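Long-range contacts in ThiJ/PfpI domain protein (Brachyspira murdochii, PDB 4HCJ), which is of unproven function but belongs to the DJ-1/PfpI family, can bind magnesium and is classed as a hydrolase: residues I10-S15 / E26-F31; A72-G77 / I103-G108; I123-L128 / I153-G158. One frame throughout, in Å; residues are numbered along the deposited sequence. Where two conformers were deposited one is given.

How the contacts relate
The centre of contact 2 lies about 1 Å from the centre of the chain, whereas those of contact 1 (about 8 Å) and contact 3 (about 10 Å) lie on opposite sides of it. All three reach the main sheet. Strand 9-13 of contact 1 pairs with strand 72-75 of contact 2, probably through Leu-11 O to Val-74 N (2.7 Å), and strand 103-107 pairs with strand 153-156 of contact 3. Chemistry follows place: contact 2 is backbone pairing between apolar faces, contact 1 lays a helix on the sheet with ring packing and one hydroxyl pair, and contact 3, partly exposed at some residues, joins its segments through a threonine hydroxyl and a water.

Contact 1 (I10-S15 / E26-F31); sequences ILYVMS and ESKKIF
Ile-10 and Tyr-12 of strand 9-13 meet Ser-27, Lys-28 and Phe-31 of helix 21-33 within a beta-alpha-beta unit that strand 37-42 completes. The strand and helix axes run almost exactly antiparallel, at 174°, and come no closer than 11.2 Å, so side chains bridge the gap. Phe-31 supplies the apolar half. Its ring has a neighbour over each face, both offset toward the rim: the terminal methyl CD1 of Ile-10 sits over one face, 3.7 Å from the ring centroid and 16° off the normal, a CH-pi contact, while the carbonyl oxygen Ser-27 O of the preceding helical turn lies above the opposite face. At the edge of the same ring, near its plane, comes Tyr-12 CZ, 3.9 Å from Phe-31 CE2. Tyr-12 supplies the polar half. With CG anti to the carbonyl carbon (chi1 -70°), the tyrosine reaches across to the helix and its OH donates a hydrogen bond to Ser-27 OG at 2.7 Å, the serine oxygen lying at the ring edge, in plane. Other helix atoms crowd this hydroxyl without bonding to it: Phe-31 CD2, 3.2 Å from Tyr-12 OH, Lys-28 N, 3.0 Å from it but at a poor angle, and Lys-28 CB, 3.4 Å from the same oxygen. Beyond CB the lysine leads away, and its NZ is hydrogen-bonded to Tyr-24 OH, whose ring also packs edge-to-face with Tyr-12. Ser-27 OG is hydrogen-bonded in turn to Glu-23 O, one turn back along the helix, and helix 162-174 packs beside it through Ala-166. The hydroxyl of this buried tyrosine therefore has its proton directed at Ser-27 OG. Because that serine is tied to its own helix, the bond fixes where the ring ends, and its CZ end meets the edge of Phe-31.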
ATOM      1  N   ILE A  10      -3.648  -1.941  10.466  1.00  6.34           N
ATOM      2  CA  ILE A  10      -3.199  -1.577   9.129  1.00  6.19           C
ATOM      3  C   ILE A  10      -4.180  -2.123   8.098  1.00  6.12           C
ATOM      4  O   ILE A  10      -4.595  -3.279   8.184  1.00  6.75           O
ATOM      5  CB  ILE A  10      -1.778  -2.111   8.857  1.00  6.43           C
ATOM      6  CG1 ILE A  10      -0.764  -1.430   9.775  1.00  6.83           C
ATOM      7  CG2 ILE A  10      -1.384  -1.948   7.376  1.00  6.97           C
ATOM      8  CD1 ILE A  10       0.623  -2.036   9.695  1.00  7.35           C
ATOM      9  N   LEU A  11      -4.537  -1.292   7.126  1.00  5.66           N
ATOM     10  CA  LEU A  11      -5.399  -1.673   6.013  1.00  5.78           C
ATOM     11  C   LEU A  11      -4.594  -1.945   4.753  1.00  5.24           C
ATOM     12  O   LEU A  11      -3.776  -1.096   4.367  1.00  6.00           O
ATOM     13  CB  LEU A  11      -6.362  -0.536   5.697  1.00  6.26           C
ATOM     14  CG  LEU A  11      -7.281  -0.758   4.494  1.00  7.01           C
ATOM     15  CD1 LEU A  11      -8.288  -1.885   4.771  1.00  7.98           C
ATOM     16  CD2 LEU A  11      -7.982   0.526   4.118  1.00  8.19           C
ATOM     17  N   TYR A  12      -4.831  -3.077   4.096  1.00  5.37           N
ATOM     18  CA  TYR A  12      -4.354  -3.294   2.745  1.00  5.01           C
ATOM     19  C   TYR A  12      -5.420  -2.903   1.724  1.00  4.95           C
ATOM     20  O   TYR A  12      -6.619  -3.127   1.939  1.00  5.55           O
ATOM     21  CB  TYR A  12      -4.013  -4.755   2.528  1.00  5.63           C
ATOM     22  CG  TYR A  12      -2.802  -5.282   3.245  1.00  5.41           C
ATOM     23  CD1 TYR A  12      -1.526  -5.046   2.747  1.00  5.51           C
ATOM     24  CD2 TYR A  12      -2.924  -6.035   4.412  1.00  5.88           C
ATOM     25  CE1 TYR A  12      -0.402  -5.546   3.362  1.00  5.76           C
ATOM     26  CE2 TYR A  12      -1.798  -6.558   5.035  1.00  5.75           C
ATOM     27  CZ  TYR A  12      -0.544  -6.311   4.509  1.00  5.58           C
ATOM     28  OH  TYR A  12       0.548  -6.867   5.136  1.00  6.34           O
ATOM     29  N   VAL A  13      -4.969  -2.359   0.602  1.00  5.17           N
ATOM     30  CA  VAL A  13      -5.775  -2.184  -0.601  1.00  5.52           C
ATOM     31  C   VAL A  13      -5.103  -2.998  -1.694  1.00  5.53           C
ATOM     32  O   VAL A  13      -3.919  -2.780  -1.982  1.00  5.88           O
ATOM     33  CB  VAL A  13      -5.833  -0.691  -1.013  1.00  6.08           C
ATOM     34  CG1 VAL A  13      -6.389  -0.521  -2.420  1.00  7.00           C
ATOM     35  CG2 VAL A  13      -6.642   0.108   0.009  1.00  6.46           C
HETATM   36  N   MSE A  14      -5.823  -3.945  -2.298  1.00  5.50           N
HETATM   37  CA  MSE A  14      -5.206  -4.779  -3.321  1.00  6.20           C
HETATM   38  C   MSE A  14      -6.257  -5.407  -4.201  1.00  5.93           C
HETATM   39  O   MSE A  14      -7.451  -5.442  -3.867  1.00  6.35           O
HETATM   40  CB  MSE A  14      -4.282  -5.839  -2.697  1.00  7.53           C
HETATM   41  CG  MSE A  14      -4.991  -6.956  -1.961  1.00  7.57           C
HETATM   42 SE   MSE A  14      -3.698  -7.710  -0.694  0.80  6.44          SE
HETATM   43  CE  MSE A  14      -4.466  -9.457  -0.464  1.00  8.73           C
ATOM     44  N   SER A  15      -5.817  -5.882  -5.359  0.63  6.51           N
ATOM     45  CA  SER A  15      -6.691  -6.581  -6.288  0.63  7.08           C
ATOM     46  C   SER A  15      -7.046  -7.966  -5.751  0.63  7.36           C
ATOM     47  O   SER A  15      -6.193  -8.676  -5.202  0.63  8.02           O
ATOM     48  CB  SER A  15      -6.030  -6.673  -7.668  0.63  8.04           C
ATOM     49  OG  SER A  15      -4.793  -7.364  -7.614  0.63  7.55           O
ATOM     50  N   GLU A  26       4.558 -11.392   3.069  0.54  6.29           N
ATOM     51  CA  GLU A  26       5.769 -11.090   3.824  0.54  6.48           C
ATOM     52  C   GLU A  26       5.599  -9.851   4.691  0.54  6.09           C
ATOM     53  O   GLU A  26       6.093  -9.800   5.816  0.54  6.74           O
ATOM     54  CB  GLU A  26       6.981 -10.956   2.902  0.54  7.08           C
ATOM     55  CG  GLU A  26       7.307 -12.250   2.171  0.54  8.37           C
ATOM     56  CD  GLU A  26       8.498 -12.132   1.228  0.54  9.68           C
ATOM     57  OE1 GLU A  26       9.165 -11.078   1.230  0.54 10.60           O
ATOM     58  OE2 GLU A  26       8.779 -13.095   0.487  0.54 11.89           O
ATOM     59  N   SER A  27       4.878  -8.856   4.197  1.00  5.97           N
ATOM     60  CA  SER A  27       4.641  -7.678   5.022  1.00  5.95           C
ATOM     61  C   SER A  27       3.695  -7.998   6.169  1.00  5.79           C
ATOM     62  O   SER A  27       3.901  -7.521   7.289  1.00  6.23           O
ATOM     63  CB  SER A  27       4.150  -6.476   4.205  1.00  6.07           C
ATOM     64  OG  SER A  27       2.846  -6.652   3.673  1.00  5.98           O
ATOM     65  N   LYS A  28       2.687  -8.828   5.897  1.00  5.84           N
ATOM     66  CA  LYS A  28       1.700  -9.165   6.907  1.00  6.45           C
ATOM     67  C   LYS A  28       2.367  -9.820   8.122  1.00  6.48           C
ATOM     68  O   LYS A  28       2.033  -9.508   9.267  1.00  6.56           O
ATOM     69  CB  LYS A  28       0.624 -10.073   6.321  1.00  7.55           C
ATOM     70  CG  LYS A  28      -0.428 -10.519   7.331  1.00  9.23           C
ATOM     71  CD  LYS A  28      -1.504 -11.350   6.633  1.00 12.76           C
ATOM     72  CE  LYS A  28      -2.531 -11.923   7.596  1.00 16.80           C
ATOM     73  NZ  LYS A  28      -3.545 -12.668   6.840  1.00 19.89           N
ATOM     74  N   LYS A  29       3.309 -10.720   7.876  0.59  6.52           N
ATOM     75  CA  LYS A  29       3.967 -11.416   8.977  0.59  7.69           C
ATOM     76  C   LYS A  29       4.716 -10.430   9.877  0.59  7.30           C
ATOM     77  O   LYS A  29       4.666 -10.537  11.114  0.59  7.28           O
ATOM     78  CB  LYS A  29       4.931 -12.463   8.429  0.59 10.28           C
ATOM     79  CG  LYS A  29       5.548 -13.330   9.493  0.59 15.05           C
ATOM     80  CD  LYS A  29       6.757 -14.100   8.982  0.59 21.12           C
ATOM     81  CE  LYS A  29       6.388 -15.164   7.976  0.59 26.80           C
ATOM     82  NZ  LYS A  29       7.552 -16.054   7.711  0.59 28.55           N
ATOM     83  N   ILE A  30       5.397  -9.471   9.255  1.00  6.95           N
ATOM     84  CA  ILE A  30       6.135  -8.453   9.989  1.00  7.22           C
ATOM     85  C   ILE A  30       5.192  -7.506  10.739  1.00  6.77           C
ATOM     86  O   ILE A  30       5.406  -7.199  11.922  1.00  7.30           O
ATOM     87  CB  ILE A  30       7.087  -7.719   9.040  1.00  7.29           C
ATOM     88  CG1 ILE A  30       8.240  -8.667   8.667  1.00  7.96           C
ATOM     89  CG2 ILE A  30       7.606  -6.414   9.636  1.00  8.03           C
ATOM     90  CD1 ILE A  30       9.053  -8.242   7.456  1.00  8.21           C
ATOM     91  N   PHE A  31       4.134  -7.052  10.078  1.00  6.28           N
ATOM     92  CA  PHE A  31       3.175  -6.168  10.727  1.00  6.52           C
ATOM     93  C   PHE A  31       2.549  -6.850  11.941  1.00  6.93           C
ATOM     94  O   PHE A  31       2.490  -6.276  13.033  1.00  7.54           O
ATOM     95  CB  PHE A  31       2.058  -5.789   9.748  1.00  6.21           C
ATOM     96  CG  PHE A  31       2.486  -4.890   8.604  1.00  5.96           C
ATOM     97  CD1 PHE A  31       3.558  -4.017   8.722  1.00  6.46           C
ATOM     98  CD2 PHE A  31       1.778  -4.922   7.410  1.00  6.41           C
ATOM     99  CE1 PHE A  31       3.918  -3.197   7.675  1.00  6.99           C
ATOM    100  CE2 PHE A  31       2.121  -4.100   6.367  1.00  6.64           C
ATOM    101  CZ  PHE A  31       3.190  -3.229   6.498  1.00  6.89           C
TER

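Contact 2 (A72-G77 / I103-G108); sequences AVVFVG and IVAGIG
Val-104 of strand 103-107 is the bump around which one face of this contact is built: its CG1 reaches Val-73 CG1 at 4.0 Å and Phe-75 CE2 at 4.0 Å, so one methyl serves two neighbours on strand 72-75. The two valines stand side by side and point the same way. Phe-75, with CG anti to its carbonyl carbon (chi1 -66°), leans back toward Val-104, and the edge of its ring also passes over the backbone, CD2 lying 3.5 Å from Ala-105 O. Directly across from Phe-75 is Gly-106, whose lack of a side chain keeps that face low, with Phe-75 CB 4.2 Å from Gly-106 CA. Helix 88-99 meets this face through Phe-97 and Ala-94. On the other face, Ala-72 CB abuts Ile-103 CB at 3.7 Å, and Val-74 CG2 stands 4.2 Å from Ala-105 CB; the two small alanines lie on different strands, one beside a branched neighbour in each pair. Phe-165 of helix 162-174 settles against Val-74 and Ala-105. Between the two faces the backbones run parallel, their axes 17° apart, and four hydrogen bonds join them, from Val-73 N to Ile-103 O (3.0 Å) on through Ala-105 N to Val-73 O and Phe-75 N to Ala-105 O (2.8 Å) as far as Ile-107 N to Phe-75 O. Past that last bond the regular pairing ends and both segments pass into loops, still side by side, where Gly-108 takes a positive phi of 56° and Gly-77 N is hydrogen-bonded to Glu-23 OE1. Parallel neighbours joined through a helix form a beta-alpha-beta crossover at the heart of an alpha-beta-alpha sandwich; in active DJ-1/PfpI relatives the turn after this second strand is the nucleophile elbow, a place probably taken here by Gly-108.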
ATOM      1  N   ALA A  72      -2.642   3.137   9.107  1.00  6.39           N
ATOM      2  CA  ALA A  72      -1.934   3.147   7.832  1.00  6.15           C
ATOM      3  C   ALA A  72      -2.763   2.409   6.810  1.00  5.81           C
ATOM      4  O   ALA A  72      -3.528   1.492   7.163  1.00  6.16           O
ATOM      5  CB  ALA A  72      -0.589   2.458   7.965  1.00  7.03           C
ATOM      6  N   VAL A  73      -2.556   2.778   5.553  1.00  5.70           N
ATOM      7  CA  VAL A  73      -3.019   2.008   4.410  1.00  5.60           C
ATOM      8  C   VAL A  73      -1.802   1.585   3.598  1.00  5.18           C
ATOM      9  O   VAL A  73      -0.834   2.342   3.475  1.00  5.91           O
ATOM     10  CB  VAL A  73      -4.051   2.805   3.565  1.00  6.25           C
ATOM     11  CG1 VAL A  73      -3.449   4.094   2.987  1.00  6.57           C
ATOM     12  CG2 VAL A  73      -4.620   1.953   2.450  1.00  6.92           C
ATOM     13  N   VAL A  74      -1.862   0.359   3.090  1.00  5.07           N
ATOM     14  CA  VAL A  74      -0.792  -0.230   2.281  1.00  5.24           C
ATOM     15  C   VAL A  74      -1.370  -0.687   0.950  1.00  4.92           C
ATOM     16  O   VAL A  74      -2.234  -1.591   0.905  1.00  5.31           O
ATOM     17  CB  VAL A  74      -0.156  -1.425   3.005  1.00  5.92           C
ATOM     18  CG1 VAL A  74       0.843  -2.148   2.102  1.00  6.55           C
ATOM     19  CG2 VAL A  74       0.497  -0.981   4.315  1.00  7.23           C
ATOM     20  N   PHE A  75      -0.895  -0.075  -0.129  1.00  5.17           N
ATOM     21  CA  PHE A  75      -1.287  -0.431  -1.496  1.00  5.36           C
ATOM     22  C   PHE A  75      -0.330  -1.489  -2.031  1.00  5.40           C
ATOM     23  O   PHE A  75       0.853  -1.215  -2.267  1.00  6.00           O
ATOM     24  CB  PHE A  75      -1.287   0.819  -2.388  1.00  5.45           C
ATOM     25  CG  PHE A  75      -2.330   1.827  -1.999  1.00  5.71           C
ATOM     26  CD1 PHE A  75      -3.620   1.743  -2.516  1.00  6.20           C
ATOM     27  CD2 PHE A  75      -2.038   2.858  -1.111  1.00  6.17           C
ATOM     28  CE1 PHE A  75      -4.602   2.652  -2.142  1.00  6.73           C
ATOM     29  CE2 PHE A  75      -3.026   3.766  -0.733  1.00  6.32           C
ATOM     30  CZ  PHE A  75      -4.306   3.655  -1.246  1.00  6.60           C
ATOM     31  N   VAL A  76      -0.848  -2.700  -2.214  1.00  6.06           N
ATOM     32  CA  VAL A  76      -0.076  -3.820  -2.727  1.00  6.39           C
ATOM     33  C   VAL A  76      -0.165  -3.859  -4.248  1.00  6.09           C
ATOM     34  O   VAL A  76      -1.210  -3.526  -4.819  1.00  6.62           O
ATOM     35  CB  VAL A  76      -0.595  -5.150  -2.091  1.00  8.39           C
ATOM     36  CG1 VAL A  76      -0.072  -6.384  -2.811  1.00  7.78           C
ATOM     37  CG2 VAL A  76      -0.225  -5.193  -0.610  1.00 11.74           C
ATOM     38  N   GLY A  77       0.932  -4.247  -4.891  1.00  5.98           N
ATOM     39  CA  GLY A  77       1.003  -4.331  -6.328  1.00  6.04           C
ATOM     40  C   GLY A  77       0.649  -5.701  -6.893  1.00  5.99           C
ATOM     41  O   GLY A  77      -0.312  -6.369  -6.456  1.00  6.58           O
ATOM     42  N   ILE A 103      -0.515   7.086   7.845  1.00  7.21           N
ATOM     43  CA  ILE A 103       0.565   6.629   6.977  1.00  7.37           C
ATOM     44  C   ILE A 103      -0.034   6.083   5.678  1.00  6.66           C
ATOM     45  O   ILE A 103      -1.027   5.336   5.702  1.00  6.77           O
ATOM     46  CB  ILE A 103       1.432   5.570   7.691  1.00 10.21           C
ATOM     47  CG1 ILE A 103       2.111   6.161   8.951  1.00 13.98           C
ATOM     48  CG2 ILE A 103       2.419   4.887   6.733  1.00 12.69           C
ATOM     49  CD1 ILE A 103       2.497   7.625   8.960  1.00 18.72           C
ATOM     50  N   VAL A 104       0.555   6.483   4.560  1.00  6.17           N
ATOM     51  CA  VAL A 104       0.128   6.031   3.250  1.00  5.92           C
ATOM     52  C   VAL A 104       1.323   5.343   2.613  1.00  5.69           C
ATOM     53  O   VAL A 104       2.347   6.003   2.326  1.00  6.00           O
ATOM     54  CB  VAL A 104      -0.395   7.189   2.380  1.00  6.76           C
ATOM     55  CG1 VAL A 104      -1.002   6.635   1.102  1.00  7.40           C
ATOM     56  CG2 VAL A 104      -1.421   8.024   3.146  1.00  8.35           C
ATOM     57  N   ALA A 105       1.205   4.039   2.399  1.00  5.43           N
ATOM     58  CA  ALA A 105       2.345   3.253   1.966  1.00  5.54           C
ATOM     59  C   ALA A 105       1.984   2.461   0.721  1.00  5.12           C
ATOM     60  O   ALA A 105       0.850   1.982   0.605  1.00  5.75           O
ATOM     61  CB  ALA A 105       2.803   2.321   3.086  1.00  6.39           C
ATOM     62  N   GLY A 106       2.927   2.296  -0.192  1.00  5.05           N
ATOM     63  CA  GLY A 106       2.710   1.481  -1.366  1.00  5.33           C
ATOM     64  C   GLY A 106       3.969   0.741  -1.742  1.00  5.19           C
ATOM     65  O   GLY A 106       5.087   1.242  -1.546  1.00  5.51           O
ATOM     66  N   ILE A 107       3.784  -0.423  -2.343  1.00  4.96           N
ATOM     67  CA  ILE A 107       4.886  -1.248  -2.777  1.00  5.32           C
ATOM     68  C   ILE A 107       4.656  -1.733  -4.191  1.00  5.32           C
ATOM     69  O   ILE A 107       3.540  -2.102  -4.576  1.00  5.66           O
ATOM     70  CB  ILE A 107       5.162  -2.414  -1.776  1.00  5.84           C
ATOM     71  CG1 ILE A 107       6.328  -3.285  -2.249  1.00  6.11           C
ATOM     72  CG2 ILE A 107       3.901  -3.231  -1.477  1.00  6.06           C
ATOM     73  CD1 ILE A 107       6.907  -4.194  -1.167  1.00  6.77           C
ATOM     74  N   GLY A 108       5.713  -1.706  -4.987  1.00  5.55           N
ATOM     75  CA  GLY A 108       5.605  -2.149  -6.362  1.00  6.09           C
ATOM     76  C   GLY A 108       4.517  -1.377  -7.085  1.00  5.88           C
ATOM     77  O   GLY A 108       4.399  -0.159  -6.954  1.00  5.84           O
TER

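Contact 3 (I123-L128 / I153-G158); sequences INVTCL and IVTANG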
ATOM      1  N   ILE A 123       7.175  14.617  -4.261  1.00  6.23           N
ATOM      2  CA  ILE A 123       7.544  13.728  -3.165  1.00  6.37           C
ATOM      3  C   ILE A 123       8.586  12.721  -3.639  1.00  6.10           C
ATOM      4  O   ILE A 123       8.495  12.186  -4.750  1.00  6.43           O
ATOM      5  CB  ILE A 123       6.300  12.966  -2.624  1.00  6.91           C
ATOM      6  CG1 ILE A 123       5.175  13.923  -2.215  1.00  7.65           C
ATOM      7  CG2 ILE A 123       6.675  12.020  -1.478  1.00  7.37           C
ATOM      8  CD1 ILE A 123       5.558  14.907  -1.112  1.00  8.74           C
ATOM      9  N   ASN A 124       9.577  12.454  -2.787  1.00  6.23           N
ATOM     10  CA  ASN A 124      10.575  11.426  -3.061  1.00  6.38           C
ATOM     11  C   ASN A 124       9.997  10.044  -2.816  1.00  5.97           C
ATOM     12  O   ASN A 124       9.456   9.773  -1.731  1.00  6.18           O
ATOM     13  CB  ASN A 124      11.800  11.597  -2.167  1.00  7.20           C
ATOM     14  CG  ASN A 124      12.543  12.888  -2.431  1.00  9.90           C
ATOM     15  OD1 ASN A 124      12.362  13.553  -3.443  1.00  9.20           O
ATOM     16  ND2 ASN A 124      13.414  13.238  -1.516  1.00 13.85           N
ATOM     17  N   VAL A 125      10.133   9.171  -3.813  1.00  5.79           N
ATOM     18  CA  VAL A 125       9.552   7.838  -3.773  1.00  5.62           C
ATOM     19  C   VAL A 125      10.457   6.854  -4.481  1.00  5.58           C
ATOM     20  O   VAL A 125      11.422   7.238  -5.153  1.00  6.59           O
ATOM     21  CB  VAL A 125       8.154   7.791  -4.453  1.00  6.61           C
ATOM     22  CG1 VAL A 125       7.202   8.813  -3.858  1.00  7.30           C
ATOM     23  CG2 VAL A 125       8.273   7.955  -5.959  1.00  7.13           C
ATOM     24  N   THR A 126      10.110   5.576  -4.356  1.00  5.80           N
ATOM     25  CA  THR A 126      10.599   4.594  -5.286  1.00  6.10           C
ATOM     26  C   THR A 126       9.403   3.791  -5.802  1.00  6.27           C
ATOM     27  O   THR A 126       8.270   4.008  -5.361  1.00  7.08           O
ATOM     28  CB  THR A 126      11.711   3.728  -4.668  1.00  6.14           C
ATOM     29  OG1 THR A 126      12.259   2.905  -5.697  1.00  6.85           O
ATOM     30  CG2 THR A 126      11.177   2.885  -3.509  1.00  6.59           C
ATOM     31  N   CYS A 127       9.640   2.906  -6.761  1.00  7.02           N
ATOM     32  CA  CYS A 127       8.543   2.211  -7.427  1.00  8.67           C
ATOM     33  C   CYS A 127       9.115   1.090  -8.249  1.00  9.34           C
ATOM     34  O   CYS A 127      10.329   0.937  -8.359  1.00  9.98           O
ATOM     35  CB  CYS A 127       7.744   3.170  -8.332  1.00  8.91           C
ATOM     36  SG  CYS A 127       8.698   3.862  -9.703  1.00  9.70           S
ATOM     37  N   LEU A 128       8.230   0.272  -8.795  1.00  9.89           N
ATOM     38  CA  LEU A 128       8.630  -0.791  -9.677  1.00 11.34           C
ATOM     39  C   LEU A 128       9.270  -0.146 -10.906  1.00 11.41           C
ATOM     40  O   LEU A 128       8.733   0.800 -11.489  1.00 10.94           O
ATOM     41  CB  LEU A 128       7.405  -1.628 -10.047  1.00 12.33           C
ATOM     42  CG  LEU A 128       7.649  -2.984 -10.680  1.00 13.40           C
ATOM     43  CD1 LEU A 128       8.297  -3.953  -9.673  1.00 14.22           C
ATOM     44  CD2 LEU A 128       6.331  -3.515 -11.198  1.00 14.08           C
ATOM     45  N   ILE A 153       4.527   9.217   4.039  1.00  6.42           N
ATOM     46  CA  ILE A 153       4.456   8.431   2.817  1.00  6.30           C
ATOM     47  C   ILE A 153       5.631   7.460   2.787  1.00  6.51           C
ATOM     48  O   ILE A 153       6.780   7.862   2.985  1.00  7.49           O
ATOM     49  CB  ILE A 153       4.451   9.366   1.577  1.00  7.02           C
ATOM     50  CG1 ILE A 153       3.166  10.198   1.557  1.00  8.47           C
ATOM     51  CG2 ILE A 153       4.643   8.575   0.286  1.00  7.85           C
ATOM     52  CD1 ILE A 153       3.150  11.304   0.534  1.00  9.45           C
ATOM     53  N   VAL A 154       5.351   6.185   2.532  1.00  5.60           N
ATOM     54  CA  VAL A 154       6.398   5.178   2.441  1.00  5.95           C
ATOM     55  C   VAL A 154       6.193   4.392   1.148  1.00  5.70           C
ATOM     56  O   VAL A 154       5.085   3.940   0.871  1.00  6.46           O
ATOM     57  CB  VAL A 154       6.376   4.186   3.637  1.00  6.89           C
ATOM     58  CG1 VAL A 154       7.530   3.204   3.530  1.00  7.24           C
ATOM     59  CG2 VAL A 154       6.434   4.949   4.964  1.00  7.85           C
ATOM     60  N   THR A 155       7.248   4.256   0.347  1.00  5.55           N
ATOM     61  CA  THR A 155       7.147   3.508  -0.895  1.00  5.83           C
ATOM     62  C   THR A 155       8.283   2.496  -0.990  1.00  5.30           C
ATOM     63  O   THR A 155       9.346   2.653  -0.363  1.00  6.16           O
ATOM     64  CB  THR A 155       7.125   4.428  -2.136  1.00  5.86           C
ATOM     65  OG1 THR A 155       8.304   5.238  -2.149  1.00  6.14           O
ATOM     66  CG2 THR A 155       5.877   5.314  -2.172  1.00  6.56           C
ATOM     67  N   ALA A 156       8.063   1.450  -1.785  1.00  5.53           N
ATOM     68  CA  ALA A 156       9.076   0.438  -2.027  1.00  5.76           C
ATOM     69  C   ALA A 156       8.956  -0.079  -3.448  1.00  5.47           C
ATOM     70  O   ALA A 156       7.911   0.044  -4.094  1.00  6.11           O
ATOM     71  CB  ALA A 156       8.987  -0.700  -1.011  1.00  6.59           C
ATOM     72  N   ASN A 157      10.036  -0.689  -3.930  1.00  5.78           N
ATOM     73  CA  ASN A 157      10.174  -0.935  -5.360  1.00  6.41           C
ATOM     74  C   ASN A 157       9.711  -2.300  -5.871  1.00  7.69           C
ATOM     75  O   ASN A 157       9.994  -2.635  -7.011  1.00 10.40           O
ATOM     76  CB  ASN A 157      11.603  -0.658  -5.829  1.00  6.73           C
ATOM     77  CG  ASN A 157      12.591  -1.679  -5.336  1.00  6.90           C
ATOM     78  OD1 ASN A 157      12.260  -2.533  -4.524  1.00  7.48           O
ATOM     79  ND2 ASN A 157      13.827  -1.565  -5.796  1.00  8.52           N
ATOM     80  N   GLY A 158       8.997  -3.079  -5.063  1.00  7.11           N
ATOM     81  CA  GLY A 158       8.446  -4.341  -5.528  1.00  7.68           C
ATOM     82  C   GLY A 158       8.735  -5.491  -4.595  1.00  7.12           C
ATOM     83  O   GLY A 158       9.192  -5.298  -3.458  1.00  6.99           O
TER
HETATM   84  O   HOH W   1       8.163   7.496  -0.480  1.00  6.70           O
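Segments 123-128 and 153-158 run nearly parallel, their end-to-end directions 14° apart, and their CA atoms come nearest at Cys-127 and Asn-157, 4.1 Å apart, yet they do not pair as strands. Their direct hydrogen bond instead runs from a backbone to a side chain: Thr-126 N donates to Thr-155 OG1 at 2.9 Å, nearly straight at 165°. The threonine's OG1 lies between its own backbone N and carbonyl carbon (chi1 58°), which brings it up to the opposing chain. The same oxygen donates to a water, 2.8 Å from Thr-155 OG1, and that water donates to Asn-124 O, so the hydroxyl is engaged both as acceptor and as donor and spans two residues of the other segment. Toward the start, the apolar Ile-123 and Ile-153 cross at about a right angle, CG2 of the first 4.1 Å from CD1 of the second. Toward the end, the methyl CG2 of Thr-126 presses on Ala-156 CA at 3.5 Å, while its hydroxyl is hydrogen-bonded to Glu-145 O. Asn-157 meets segment 123-128 with its CB, 3.3 Å from Cys-127 O; its amide leads away to Ser-161 and Asn-146. Leu-128 finishes the row, its CD1 reaching Asn-157 O at 3.4 Å and its CA offering a CA-H...O contact to that oxygen. Segment 123-128 lies against strand 153-156 without joining the main sheet: strand 124-125 pairs with strand 141-142, while strand 153-156 has 103-107 and 147-150 as its sheet neighbours. Helix 110-116 packs on Thr-155 and Cys-127 through Val-111, and helix 132-137, which ends at His-137, a residue seen to bind magnesium though no ion is bound to it in this chain, meets Val-125 and Cys-127 through Val-135.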